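Local coordinates for stage II sporulation protein Q (PDB 3TUF), which forms with SpoIIIAH a channel across the intercellular space between forespore and mother cell and is involved in forespore engulfment during sporulation, at residues M43-V46 / N50-V53. Numbering follows the deposited sequence.
Sequences MPVV and NVSV
Val45 and Val51 meet tip to tip where the loop 43-46 comes closest to the start of strand 51-55: both methyls of Val45, CG1 and CG2, straddle Val51 CG2, each 4.2 Å from it. On Val45, CG1 stands roughly anti to the backbone N (chi1 153°) and CG2 beside that N. Val51 answers with the methyl wedged between its own backbone N and carbonyl carbon (chi1 -65°). The same CG2 also receives the end of Met43, whose CE stops 4.5 Å away, a loose van der Waals approach. Met43 reaches it with a folded side chain: three successive torsions near -80° curl the thioether so that the terminal methyl turns back toward Val51. The contact is thus small and wholly apolar, with the two backbones well apart, 8.4 Å between Val45 CA and Val51 CA. Phe94 touches both valines, and Leu86 of strand 84-88 packs against Met43, Pro44 and Val53, while Met182 also adjoins Met43. A backbone hydrogen bond ties Pro44 to Ser97 on strand 95-97; Ser52 pairs with Ala87, placing strand 51-55 antiparallel beside strand 84-88 in the large sheet of this M23 peptidase-family domain.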
ATOM      1  N   MET A  43      35.502  25.795  11.056  1.00 34.74           N
ATOM      2  CA  MET A  43      35.350  25.881   9.600  1.00 41.34           C
ATOM      3  C   MET A  43      36.346  24.919   8.970  1.00 39.94           C
ATOM      4  O   MET A  43      37.484  24.875   9.384  1.00 50.04           O
ATOM      5  CB  MET A  43      35.602  27.310   9.131  1.00 45.85           C
ATOM      6  CG  MET A  43      34.411  28.153   9.409  1.00 57.77           C
ATOM      7  SD  MET A  43      33.114  27.797   8.154  1.00 68.96           S
ATOM      8  CE  MET A  43      33.795  28.862   6.836  1.00 78.30           C
ATOM      9  N   PRO A  44      35.924  24.129   7.976  1.00 46.28           N
ATOM     10  CA  PRO A  44      36.801  23.071   7.434  1.00 42.58           C
ATOM     11  C   PRO A  44      37.804  23.587   6.373  1.00 46.46           C
ATOM     12  O   PRO A  44      38.018  22.914   5.311  1.00 47.82           O
ATOM     13  CB  PRO A  44      35.797  22.136   6.773  1.00 43.07           C
ATOM     14  CG  PRO A  44      34.822  23.068   6.189  1.00 36.42           C
ATOM     15  CD  PRO A  44      34.670  24.213   7.210  1.00 43.15           C
ATOM     16  N   VAL A  45      38.411  24.747   6.654  1.00 40.30           N
ATOM     17  CA  VAL A  45      39.215  25.471   5.648  1.00 40.07           C
ATOM     18  C   VAL A  45      40.417  26.051   6.363  1.00 41.50           C
ATOM     19  O   VAL A  45      40.415  26.106   7.588  1.00 41.98           O
ATOM     20  CB  VAL A  45      38.347  26.531   4.993  1.00 42.67           C
ATOM     21  CG1 VAL A  45      39.119  27.638   4.491  1.00 48.28           C
ATOM     22  CG2 VAL A  45      37.622  25.930   3.846  1.00 35.90           C
ATOM     23  N   VAL A  46      41.479  26.433   5.645  1.00 38.45           N
ATOM     24  CA  VAL A  46      42.600  27.030   6.344  1.00 45.11           C
ATOM     25  C   VAL A  46      42.446  28.556   6.292  1.00 38.79           C
ATOM     26  O   VAL A  46      42.565  29.266   7.294  1.00 49.47           O
ATOM     27  CB  VAL A  46      43.961  26.589   5.763  1.00 48.20           C
ATOM     28  CG1 VAL A  46      45.061  27.374   6.437  1.00 46.89           C
ATOM     29  CG2 VAL A  46      44.218  25.059   5.936  1.00 43.85           C
ATOM     30  N   ASN A  50      38.631  33.886   3.301  1.00 62.71           N
ATOM     31  CA  ASN A  50      38.491  34.080   1.855  1.00 65.74           C
ATOM     32  C   ASN A  50      37.440  33.172   1.162  1.00 64.54           C
ATOM     33  O   ASN A  50      37.321  33.139  -0.105  1.00 62.62           O
ATOM     34  CB  ASN A  50      39.847  33.908   1.204  1.00 65.11           C
ATOM     35  CG  ASN A  50      39.931  34.549  -0.180  1.00 77.96           C
ATOM     36  OD1 ASN A  50      40.703  34.082  -1.013  1.00 72.34           O
ATOM     37  ND2 ASN A  50      39.163  35.608  -0.433  1.00 80.70           N
ATOM     38  N   VAL A  51      36.681  32.432   1.973  1.00 56.15           N
ATOM     39  CA  VAL A  51      35.538  31.710   1.417  1.00 49.84           C
ATOM     40  C   VAL A  51      34.221  32.133   2.012  1.00 54.48           C
ATOM     41  O   VAL A  51      34.178  32.682   3.131  1.00 59.44           O
ATOM     42  CB  VAL A  51      35.660  30.164   1.458  1.00 53.86           C
ATOM     43  CG1 VAL A  51      36.832  29.720   0.542  1.00 45.62           C
ATOM     44  CG2 VAL A  51      35.809  29.644   2.907  1.00 52.08           C
ATOM     45  N   SER A  52      33.155  31.871   1.252  1.00 48.11           N
ATOM     46  CA  SER A  52      31.791  32.044   1.738  1.00 47.04           C
ATOM     47  C   SER A  52      30.960  30.750   1.575  1.00 51.09           C
ATOM     48  O   SER A  52      31.255  29.928   0.740  1.00 46.13           O
ATOM     49  CB  SER A  52      31.134  33.185   0.981  1.00 59.05           C
ATOM     50  OG  SER A  52      31.161  32.873  -0.401  1.00 69.86           O
ATOM     51  N   VAL A  53      29.937  30.578   2.402  1.00 44.36           N
ATOM     52  CA  VAL A  53      28.951  29.506   2.234  1.00 41.91           C
ATOM     53  C   VAL A  53      28.138  29.784   0.964  1.00 37.78           C
ATOM     54  O   VAL A  53      27.484  30.792   0.877  1.00 38.52           O
ATOM     55  CB  VAL A  53      28.004  29.502   3.436  1.00 40.54           C
ATOM     56  CG1 VAL A  53      26.916  28.463   3.239  1.00 40.37           C
ATOM     57  CG2 VAL A  53      28.771  29.230   4.746  1.00 32.71           C
TER